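Local coordinates for protein UDP-glucose:anthocyanidin 3-O-glucosyltransferase (PDB 4REL) that is a plant glycosyltransferase of the GT-B fold, in which two Rossmann-like domains face each other across a deep cleft, at residues F116-L121 / L196-V201; P130-W135 / A208-F213; L144-D149 / K224-K229. One frame throughout, in Å; residues are numbered along the deposited sequence. Where two conformers were deposited one is given.

Interaction 1: F116-L121 / L196-V201. With KMP (3,5,7-trihydroxy-2-(4-hydroxyphenyl)-4H-chromen-4-one), chain B.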
loop_
_atom_site.group_PDB
_atom_site.type_symbol
_atom_site.label_atom_id
_atom_site.label_comp_id
_atom_site.label_asym_id
_atom_site.label_seq_id
_atom_site.Cartn_x
_atom_site.Cartn_y
_atom_site.Cartn_z
ATOM N N PHE A 116 0.860 -7.752 9.589
ATOM C CA PHE A 116 1.876 -8.757 9.257
ATOM C C PHE A 116 2.763 -9.103 10.454
ATOM O O PHE A 116 3.405 -10.157 10.465
ATOM C CB PHE A 116 2.772 -8.311 8.095
ATOM C CG PHE A 116 2.092 -8.302 6.749
ATOM C CD1 PHE A 116 0.794 -8.782 6.596
ATOM C CD2 PHE A 116 2.759 -7.803 5.635
ATOM C CE1 PHE A 116 0.167 -8.769 5.350
ATOM C CE2 PHE A 116 2.136 -7.789 4.376
ATOM C CZ PHE A 116 0.838 -8.267 4.244
ATOM N N VAL A 117 2.836 -8.210 11.439
ATOM C CA VAL A 117 3.651 -8.486 12.624
ATOM C C VAL A 117 2.804 -9.287 13.603
ATOM O O VAL A 117 2.394 -8.806 14.659
ATOM C CB VAL A 117 4.200 -7.197 13.268
ATOM C CG1 VAL A 117 5.216 -7.539 14.371
ATOM C CG2 VAL A 117 4.872 -6.342 12.204
ATOM N N THR A 118 2.528 -10.530 13.239
ATOM C CA THR A 118 1.584 -11.325 14.015
ATOM C C THR A 118 2.113 -11.675 15.402
ATOM O O THR A 118 1.329 -11.930 16.314
ATOM C CB THR A 118 1.180 -12.604 13.278
ATOM O OG1 THR A 118 2.349 -13.404 13.071
ATOM C CG2 THR A 118 0.548 -12.257 11.919
ATOM N N SER A 119 3.434 -11.681 15.570
ATOM C CA SER A 119 4.013 -11.921 16.899
ATOM C C SER A 119 3.577 -10.862 17.918
ATOM O O SER A 119 3.604 -11.108 19.126
ATOM C CB SER A 119 5.542 -11.985 16.838
ATOM O OG SER A 119 5.961 -13.180 16.199
ATOM N N SER A 120 3.182 -9.685 17.441
ATOM C CA SER A 120 2.752 -8.637 18.365
ATOM C C SER A 120 1.415 -8.957 19.029
ATOM O O SER A 120 1.094 -8.403 20.078
ATOM C CB SER A 120 2.739 -7.251 17.697
ATOM O OG SER A 120 1.739 -7.166 16.705
ATOM N N LEU A 121 0.635 -9.864 18.440
ATOM C CA LEU A 121 -0.586 -10.297 19.107
ATOM C C LEU A 121 -0.245 -11.099 20.357
ATOM O O LEU A 121 -0.903 -10.954 21.395
ATOM C CB LEU A 121 -1.476 -11.112 18.156
ATOM C CG LEU A 121 -2.647 -11.867 18.800
ATOM C CD1 LEU A 121 -3.648 -10.940 19.464
ATOM C CD2 LEU A 121 -3.336 -12.719 17.731
ATOM N N LEU A 196 1.568 -14.629 6.631
ATOM C CA LEU A 196 0.379 -14.136 5.939
ATOM C C LEU A 196 -0.741 -15.172 5.981
ATOM O O LEU A 196 -1.897 -14.837 6.244
ATOM C CB LEU A 196 0.700 -13.708 4.499
ATOM C CG LEU A 196 1.016 -12.210 4.351
ATOM C CD1 LEU A 196 2.124 -11.756 5.301
ATOM C CD2 LEU A 196 1.389 -11.868 2.924
ATOM N N ASN A 197 -0.405 -16.440 5.774
ATOM C CA ASN A 197 -1.435 -17.470 5.765
ATOM C C ASN A 197 -2.094 -17.710 7.118
ATOM O O ASN A 197 -3.115 -18.376 7.192
ATOM C CB ASN A 197 -0.874 -18.779 5.228
ATOM C CG ASN A 197 -0.598 -18.713 3.749
ATOM O OD1 ASN A 197 0.250 -19.440 3.229
ATOM N ND2 ASN A 197 -1.302 -17.821 3.061
ATOM N N SER A 198 -1.510 -17.172 8.183
ATOM C CA SER A 198 -2.095 -17.304 9.515
ATOM C C SER A 198 -3.086 -16.184 9.814
ATOM O O SER A 198 -3.711 -16.174 10.876
ATOM C CB SER A 198 -1.008 -17.299 10.597
ATOM O OG SER A 198 -0.495 -15.992 10.826
ATOM N N LEU A 199 -3.234 -15.238 8.890
ATOM C CA LEU A 199 -4.057 -14.053 9.175
ATOM C C LEU A 199 -5.537 -14.367 9.439
ATOM O O LEU A 199 -6.200 -13.650 10.184
ATOM C CB LEU A 199 -3.921 -13.020 8.059
ATOM C CG LEU A 199 -2.618 -12.221 8.053
ATOM C CD1 LEU A 199 -2.505 -11.477 6.731
ATOM C CD2 LEU A 199 -2.566 -11.246 9.245
ATOM N N GLY A 200 -6.048 -15.431 8.830
ATOM C CA GLY A 200 -7.426 -15.836 9.051
ATOM C C GLY A 200 -7.692 -16.187 10.503
ATOM O O GLY A 200 -8.784 -15.946 11.030
ATOM N N VAL A 201 -6.686 -16.745 11.168
ATOM C CA VAL A 201 -6.824 -17.108 12.566
ATOM C C VAL A 201 -6.407 -15.941 13.467
ATOM O O VAL A 201 -6.970 -15.736 14.548
ATOM C CB VAL A 201 -5.969 -18.346 12.891
ATOM C CG1 VAL A 201 -5.939 -18.601 14.389
ATOM C CG2 VAL A 201 -6.528 -19.560 12.179
HETATM C C1 KMP B . 0.437 -10.339 -0.268
HETATM C C2 KMP B . 0.420 -9.012 0.127
HETATM C C3 KMP B . 1.707 -8.313 0.334
HETATM C C4 KMP B . 2.970 -9.045 0.110
HETATM C C5 KMP B . 2.884 -10.376 -0.281
HETATM C C6 KMP B . 1.648 -11.001 -0.464
HETATM C C9 KMP B . 1.750 -6.893 0.753
HETATM C C10 KMP B . 3.082 -6.273 0.939
HETATM C C11 KMP B . 4.304 -7.106 0.691
HETATM C C14 KMP B . 5.688 -6.559 0.851
HETATM C C15 KMP B . 5.939 -5.348 1.491
HETATM C C16 KMP B . 7.236 -4.873 1.618
HETATM C C17 KMP B . 8.294 -5.603 1.102
HETATM C C18 KMP B . 8.054 -6.814 0.464
HETATM C C19 KMP B . 6.755 -7.289 0.343
HETATM O O12 KMP B . 4.183 -8.423 0.292
HETATM O O13 KMP B . 0.690 -6.252 0.942
HETATM O O24 KMP B . 9.565 -5.129 1.226
HETATM O O27 KMP B . 3.135 -4.965 1.315
HETATM O O29 KMP B . 1.625 -12.308 -0.847
HETATM O O30 KMP B . -0.751 -8.346 0.326
HETATM O O HOH W 1 1.515 -15.928 12.452
#
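Leu196 lays its CD1 methyl on the ring of Phe116, with CD1 3.5 Å from the Phe116 ring centroid and 13° off the ring normal, a CH-pi contact near the middle of one face. The chi1 of Leu196, -94°, is displaced from a staggered value, and its fork serves two flat partners: while CD1 covers the phenyl ring, Leu196 CD2 reaches C6 of the bound KMP at 3.5 Å. Phe116 meets the same ligand by its rim, Phe116 CE2 lying 3.8 Å from KMP C9. A flat, apolar ring suits this place because face and edge can each be packed. Leu199 fills in farther along the rim, its CD1 4.0 Å from Phe116 CE1.

Thr118 divides its two branches. With OG1 held between the backbone N and the carbonyl carbon (chi1 61°), CG2 is left to pack against Leu199 CD2 at 4.2 Å, whereas Thr118 OG1 binds a water at 2.7 Å. That water donates to Ser198 OG at 2.6 Å, and Ser198 OG is also hydrogen-bonded to Thr195 O, near the end of helix 191-197.

Phe116 follows strand 110-114, where Asp114 holds its backbone N, and leads into helix 119-127; Leu196 of helix 191-197 and Leu199 of helix 199-202 pack on Phe116, one from each side of the break at Ser198, and Leu199 also leans on Trp135 of strand 131-135.

Interaction 2: P130-W135 / A208-F213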
loop_
_atom_site.group_PDB
_atom_site.type_symbol
_atom_site.label_atom_id
_atom_site.label_comp_id
_atom_site.label_asym_id
_atom_site.label_seq_id
_atom_site.Cartn_x
_atom_site.Cartn_y
_atom_site.Cartn_z
ATOM N N PRO A 130 -5.530 -4.733 24.607
ATOM C CA PRO A 130 -6.098 -4.908 23.267
ATOM C C PRO A 130 -5.058 -4.842 22.152
ATOM O O PRO A 130 -4.073 -4.091 22.237
ATOM C CB PRO A 130 -7.087 -3.744 23.141
ATOM C CG PRO A 130 -6.740 -2.785 24.240
ATOM C CD PRO A 130 -6.149 -3.610 25.337
ATOM N N TRP A 131 -5.288 -5.633 21.108
ATOM C CA TRP A 131 -4.434 -5.635 19.934
ATOM C C TRP A 131 -5.223 -5.108 18.744
ATOM O O TRP A 131 -6.260 -5.669 18.363
ATOM C CB TRP A 131 -3.950 -7.057 19.633
ATOM C CG TRP A 131 -2.891 -7.138 18.560
ATOM C CD1 TRP A 131 -1.621 -6.649 18.621
ATOM C CD2 TRP A 131 -3.021 -7.763 17.272
ATOM N NE1 TRP A 131 -0.947 -6.929 17.449
ATOM C CE2 TRP A 131 -1.787 -7.617 16.610
ATOM C CE3 TRP A 131 -4.063 -8.446 16.625
ATOM C CZ2 TRP A 131 -1.561 -8.116 15.323
ATOM C CZ3 TRP A 131 -3.834 -8.948 15.351
ATOM C CH2 TRP A 131 -2.597 -8.777 14.712
ATOM N N ILE A 132 -4.737 -4.018 18.169
ATOM C CA ILE A 132 -5.410 -3.376 17.050
ATOM C C ILE A 132 -4.545 -3.594 15.821
ATOM O O ILE A 132 -3.390 -3.182 15.788
ATOM C CB ILE A 132 -5.592 -1.873 17.306
ATOM C CG1 ILE A 132 -6.490 -1.656 18.531
ATOM C CG2 ILE A 132 -6.161 -1.187 16.072
ATOM C CD1 ILE A 132 -6.631 -0.204 18.957
ATOM N N ALA A 133 -5.096 -4.274 14.820
ATOM C CA ALA A 133 -4.335 -4.597 13.616
ATOM C C ALA A 133 -4.564 -3.541 12.536
ATOM O O ALA A 133 -5.705 -3.122 12.289
ATOM C CB ALA A 133 -4.695 -5.995 13.099
ATOM N N PHE A 134 -3.475 -3.113 11.899
ATOM C CA PHE A 134 -3.532 -2.076 10.867
ATOM C C PHE A 134 -3.291 -2.743 9.514
ATOM O O PHE A 134 -2.379 -3.571 9.378
ATOM C CB PHE A 134 -2.459 -1.012 11.157
ATOM C CG PHE A 134 -2.389 0.109 10.136
ATOM C CD1 PHE A 134 -3.432 1.018 10.006
ATOM C CD2 PHE A 134 -1.255 0.270 9.336
ATOM C CE1 PHE A 134 -3.352 2.066 9.089
ATOM C CE2 PHE A 134 -1.166 1.320 8.412
ATOM C CZ PHE A 134 -2.229 2.219 8.292
ATOM N N TRP A 135 -4.099 -2.378 8.520
ATOM C CA TRP A 135 -4.051 -2.999 7.193
ATOM C C TRP A 135 -3.800 -1.967 6.097
ATOM O O TRP A 135 -4.741 -1.323 5.616
ATOM C CB TRP A 135 -5.383 -3.701 6.918
ATOM C CG TRP A 135 -5.364 -4.560 5.689
ATOM C CD1 TRP A 135 -5.858 -4.244 4.459
ATOM C CD2 TRP A 135 -4.818 -5.881 5.581
ATOM N NE1 TRP A 135 -5.651 -5.290 3.585
ATOM C CE2 TRP A 135 -5.023 -6.306 4.257
ATOM C CE3 TRP A 135 -4.189 -6.743 6.483
ATOM C CZ2 TRP A 135 -4.611 -7.567 3.807
ATOM C CZ3 TRP A 135 -3.775 -7.986 6.038
ATOM C CH2 TRP A 135 -3.989 -8.387 4.706
ATOM N N ALA A 208 -9.755 -4.518 17.170
ATOM C CA ALA A 208 -10.249 -3.876 15.958
ATOM C C ALA A 208 -9.240 -4.056 14.830
ATOM O O ALA A 208 -8.034 -4.200 15.076
ATOM C CB ALA A 208 -10.517 -2.388 16.205
ATOM N N VAL A 209 -9.731 -4.071 13.596
ATOM C CA VAL A 209 -8.861 -4.041 12.436
ATOM C C VAL A 209 -9.091 -2.692 11.766
ATOM O O VAL A 209 -10.236 -2.326 11.466
ATOM C CB VAL A 209 -9.164 -5.194 11.444
ATOM C CG1 VAL A 209 -8.344 -5.028 10.173
ATOM C CG2 VAL A 209 -8.864 -6.545 12.087
ATOM N N VAL A 210 -8.010 -1.942 11.568
ATOM C CA VAL A 210 -8.092 -0.604 10.981
ATOM C C VAL A 210 -7.610 -0.659 9.530
ATOM O O VAL A 210 -6.450 -1.001 9.266
ATOM C CB VAL A 210 -7.237 0.397 11.779
ATOM C CG1 VAL A 210 -7.223 1.769 11.088
ATOM C CG2 VAL A 210 -7.788 0.544 13.190
ATOM N N VAL A 211 -8.506 -0.337 8.595
ATOM C CA VAL A 211 -8.182 -0.413 7.176
ATOM C C VAL A 211 -7.828 0.976 6.660
ATOM O O VAL A 211 -8.569 1.932 6.875
ATOM C CB VAL A 211 -9.350 -0.991 6.340
ATOM C CG1 VAL A 211 -8.979 -0.994 4.861
ATOM C CG2 VAL A 211 -9.698 -2.403 6.794
ATOM N N ASN A 212 -6.698 1.069 5.964
ATOM C CA ASN A 212 -6.164 2.334 5.468
ATOM C C ASN A 212 -6.779 2.653 4.106
ATOM O O ASN A 212 -6.077 2.734 3.101
ATOM C CB ASN A 212 -4.644 2.201 5.312
ATOM C CG ASN A 212 -3.940 3.539 5.215
ATOM O OD1 ASN A 212 -4.248 4.472 5.966
ATOM N ND2 ASN A 212 -2.987 3.645 4.281
ATOM N N PHE A 213 -8.092 2.830 4.065
ATOM C CA PHE A 213 -8.770 3.043 2.791
ATOM C C PHE A 213 -10.131 3.709 2.988
ATOM O O PHE A 213 -10.470 4.144 4.085
ATOM C CB PHE A 213 -8.921 1.702 2.060
ATOM C CG PHE A 213 -9.111 1.843 0.576
ATOM C CD1 PHE A 213 -8.177 2.527 -0.187
ATOM C CD2 PHE A 213 -10.218 1.293 -0.050
ATOM C CE1 PHE A 213 -8.338 2.670 -1.559
ATOM C CE2 PHE A 213 -10.397 1.436 -1.419
ATOM C CZ PHE A 213 -9.457 2.121 -2.175
#
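Val210 fits its two methyls against two neighbours on the adjoining strand: its CG2 is 3.7 Å from Ile132 CG2, and its CG1 is 4.0 Å from Phe134 CD1. A beta-branched residue suits this notch, since each arm of its fork meets a different wall. Phe134 extends its ring onward, with CG anti to the backbone N (chi1 179°), until CZ comes within 3.8 Å of Asn212 CG; ring and amide planes are 55° apart, so the amide packs obliquely against the phenyl. On the other face the small bump of Ala133 CB lies 4.3 Å from Val209 CG2, and the next pair along is Trp135 with Val211, the indole turning away from strand 208-211.

Strands 131-135 and 208-211 are parallel, and the backbone joins them in the staggered pattern of such pairs: Ala133 N bonds to Ala208 O and Ala133 O takes Val210 N at 2.7 Å, then Trp135 N bonds to Val210 O and Trp135 O takes Asn212 N.

These are inner strands of a Rossmann-like sheet. Strand 110-114 borders 131-135, strand 233-235 borders 208-211, and helix 18-31 packs on the face carrying Phe134.

Interaction 3: L144-D149 / K224-K229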
loop_
_atom_site.group_PDB
_atom_site.type_symbol
_atom_site.label_atom_id
_atom_site.label_comp_id
_atom_site.label_asym_id
_atom_site.label_seq_id
_atom_site.Cartn_x
_atom_site.Cartn_y
_atom_site.Cartn_z
ATOM N N LEU A 144 -9.196 -12.970 1.282
ATOM C CA LEU A 144 -8.427 -14.139 0.870
ATOM C C LEU A 144 -8.007 -15.011 2.048
ATOM O O LEU A 144 -8.063 -16.239 1.975
ATOM C CB LEU A 144 -7.177 -13.706 0.101
ATOM C CG LEU A 144 -7.395 -12.786 -1.094
ATOM C CD1 LEU A 144 -6.051 -12.352 -1.664
ATOM C CD2 LEU A 144 -8.216 -13.503 -2.144
ATOM N N TYR A 145 -7.598 -14.367 3.140
ATOM C CA TYR A 145 -6.990 -15.076 4.260
ATOM C C TYR A 145 -7.981 -15.888 5.089
ATOM O O TYR A 145 -7.584 -16.715 5.908
ATOM C CB TYR A 145 -6.153 -14.092 5.096
ATOM C CG TYR A 145 -5.072 -13.509 4.218
ATOM C CD1 TYR A 145 -3.978 -14.277 3.856
ATOM C CD2 TYR A 145 -5.195 -12.236 3.675
ATOM C CE1 TYR A 145 -3.004 -13.785 3.010
ATOM C CE2 TYR A 145 -4.217 -11.728 2.829
ATOM C CZ TYR A 145 -3.125 -12.510 2.507
ATOM O OH TYR A 145 -2.147 -12.031 1.665
ATOM N N PHE A 146 -9.269 -15.679 4.840
ATOM C CA PHE A 146 -10.311 -16.484 5.466
ATOM C C PHE A 146 -10.806 -17.614 4.576
ATOM O O PHE A 146 -11.741 -18.339 4.941
ATOM C CB PHE A 146 -11.472 -15.588 5.878
ATOM C CG PHE A 146 -11.117 -14.635 6.975
ATOM C CD1 PHE A 146 -11.384 -14.960 8.296
ATOM C CD2 PHE A 146 -10.494 -13.427 6.692
ATOM C CE1 PHE A 146 -11.048 -14.092 9.322
ATOM C CE2 PHE A 146 -10.149 -12.558 7.715
ATOM C CZ PHE A 146 -10.431 -12.890 9.026
ATOM N N ASN A 147 -10.155 -17.789 3.429
ATOM C CA ASN A 147 -10.613 -18.756 2.435
ATOM C C ASN A 147 -9.455 -19.453 1.730
ATOM O O ASN A 147 -9.556 -19.792 0.559
ATOM C CB ASN A 147 -11.517 -18.070 1.398
ATOM C CG ASN A 147 -12.802 -17.538 2.006
ATOM O OD1 ASN A 147 -13.784 -18.273 2.161
ATOM N ND2 ASN A 147 -12.806 -16.258 2.351
ATOM N N ILE A 148 -8.360 -19.680 2.454
ATOM C CA ILE A 148 -7.154 -20.234 1.840
ATOM C C ILE A 148 -7.392 -21.613 1.212
ATOM O O ILE A 148 -6.962 -21.866 0.080
ATOM C CB ILE A 148 -5.984 -20.296 2.847
ATOM C CG1 ILE A 148 -5.650 -18.890 3.341
ATOM C CG2 ILE A 148 -4.756 -20.963 2.216
ATOM C CD1 ILE A 148 -4.797 -18.862 4.582
ATOM N N ASP A 149 -8.090 -22.498 1.921
ATOM C CA ASP A 149 -8.314 -23.846 1.386
ATOM C C ASP A 149 -9.152 -23.830 0.106
ATOM O O ASP A 149 -8.838 -24.539 -0.852
ATOM C CB ASP A 149 -8.927 -24.760 2.450
ATOM C CG ASP A 149 -7.990 -24.996 3.622
ATOM O OD1 ASP A 149 -6.785 -24.702 3.489
ATOM O OD2 ASP A 149 -8.454 -25.480 4.673
ATOM N N LYS A 224 -19.483 -6.152 4.589
ATOM C CA LYS A 224 -20.331 -6.943 5.485
ATOM C C LYS A 224 -19.687 -8.275 5.833
ATOM O O LYS A 224 -19.704 -8.689 6.985
ATOM C CB LYS A 224 -21.720 -7.179 4.887
ATOM C CG LYS A 224 -22.612 -5.961 4.932
ATOM C CD LYS A 224 -24.034 -6.323 4.530
ATOM C CE LYS A 224 -24.968 -5.137 4.712
ATOM N NZ LYS A 224 -26.385 -5.502 4.434
ATOM N N TYR A 225 -19.113 -8.939 4.836
ATOM C CA TYR A 225 -18.411 -10.193 5.088
ATOM C C TYR A 225 -17.290 -10.017 6.118
ATOM O O TYR A 225 -17.167 -10.811 7.054
ATOM C CB TYR A 225 -17.865 -10.779 3.779
ATOM C CG TYR A 225 -17.073 -12.058 3.954
ATOM C CD1 TYR A 225 -17.715 -13.274 4.142
ATOM C CD2 TYR A 225 -15.682 -12.047 3.915
ATOM C CE1 TYR A 225 -16.992 -14.448 4.288
ATOM C CE2 TYR A 225 -14.949 -13.217 4.063
ATOM C CZ TYR A 225 -15.612 -14.409 4.251
ATOM O OH TYR A 225 -14.904 -15.571 4.393
ATOM N N MET A 226 -16.476 -8.979 5.966
ATOM C CA MET A 226 -15.381 -8.795 6.903
ATOM C C MET A 226 -15.884 -8.443 8.292
ATOM O O MET A 226 -15.291 -8.850 9.280
ATOM C CB MET A 226 -14.376 -7.756 6.404
ATOM C CG MET A 226 -13.608 -8.202 5.170
ATOM S SD MET A 226 -12.753 -9.786 5.396
ATOM C CE MET A 226 -11.971 -9.466 6.971
ATOM N N ARG A 227 -16.984 -7.699 8.378
ATOM C CA ARG A 227 -17.549 -7.374 9.687
ATOM C C ARG A 227 -17.978 -8.642 10.412
ATOM O O ARG A 227 -17.911 -8.721 11.637
ATOM C CB ARG A 227 -18.734 -6.410 9.567
ATOM C CG ARG A 227 -18.347 -5.032 9.075
ATOM C CD ARG A 227 -19.459 -4.012 9.281
ATOM N NE ARG A 227 -19.180 -2.784 8.544
ATOM C CZ ARG A 227 -18.295 -1.866 8.923
ATOM N NH1 ARG A 227 -17.610 -2.017 10.052
ATOM N NH2 ARG A 227 -18.110 -0.785 8.180
ATOM N N SER A 228 -18.415 -9.634 9.647
ATOM C CA SER A 228 -18.873 -10.892 10.228
ATOM C C SER A 228 -17.710 -11.747 10.736
ATOM O O SER A 228 -17.908 -12.693 11.497
ATOM C CB SER A 228 -19.696 -11.690 9.216
ATOM O OG SER A 228 -18.854 -12.382 8.319
ATOM N N LYS A 229 -16.494 -11.408 10.323
ATOM C CA LYS A 229 -15.315 -12.183 10.711
ATOM C C LYS A 229 -14.515 -11.548 11.835
ATOM O O LYS A 229 -13.710 -12.221 12.478
ATOM C CB LYS A 229 -14.386 -12.371 9.508
ATOM C CG LYS A 229 -15.000 -13.200 8.378
ATOM C CD LYS A 229 -15.209 -14.655 8.804
ATOM C CE LYS A 229 -15.760 -15.493 7.659
ATOM N NZ LYS A 229 -15.717 -16.962 7.958
HETATM O O HOH W 2 -12.768 -18.691 7.749
#
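Phe146 presses its ring against Lys229 and Met226 of helix 220-229, combining a CH-pi contact with a Met-aromatic one at the surface of the N-terminal Rossmann-like domain. Phe146 has the greatest area buried here, and a broad apolar ring suits a place where two long, flexible side chains must be met at once. Lys229 comes over one face: its CB lies 4.2 Å from the centroid of the Phe146 ring, and its bent chain continues across the rim, bringing Lys229 CD to 3.9 Å from Phe146 CD1. The lysine runs antiparallel to the phenylalanine, and its methylenes CB, CG and CD, not the ammonium, lie against the ring. The methionine approaches obliquely. Its chain is folded at both chi2 and chi3, which brings the terminal methyl CE of Met226 to 3.7 Å from Phe146 CE2, while Met226 SD stands 5.2 Å from the ring centroid.

Tyr225, one turn earlier on the same helix than Lys229, carries the polar half of the contact. A chi1 of 178° swings the phenol away from the backbone N, toward the turn that enters helix 148-157. Tyr225 OH touches Phe146 CB and accepts a hydrogen bond from Asn147 ND2 at 3.0 Å, bent to 150° at the hydrogen. The amide and the phenol approach each other from the two segments, their planes 29° apart. Asn147 stands at the N-cap of helix 148-157 but does not use its amide to cap it; ND2 goes instead to Tyr225 OH and Ser143 O, a pairing that would help fix the amide's rotation.

The lysine ammonium adds a weaker link through solvent: a water donates to Phe146 O at 3.0 Å and accepts only weakly from Lys229 NZ, 3.4 Å away.

The three contacts lie in the same Rossmann-like domain, their segments alternating along the chain. Interaction 1 borders KMP directly through Phe116 and Leu196. Interaction 2, whose centre is 12 Å from that of interaction 1, backs it: Leu199 CD1 packs 3.8 Å from Trp135 CZ3, and Ser120 OG and Trp131 NE1 are probably hydrogen-bonded at 2.8 Å. Interaction 3 lies farther out, the Phe146 side chain about 13 Å from KMP, but its neighbour Tyr145 belongs to the pocket. Tyr145 also ties the contacts together, since its CE2 is 3.8 Å from Trp135 CH2 and its CB 3.9 Å from Leu199 CB.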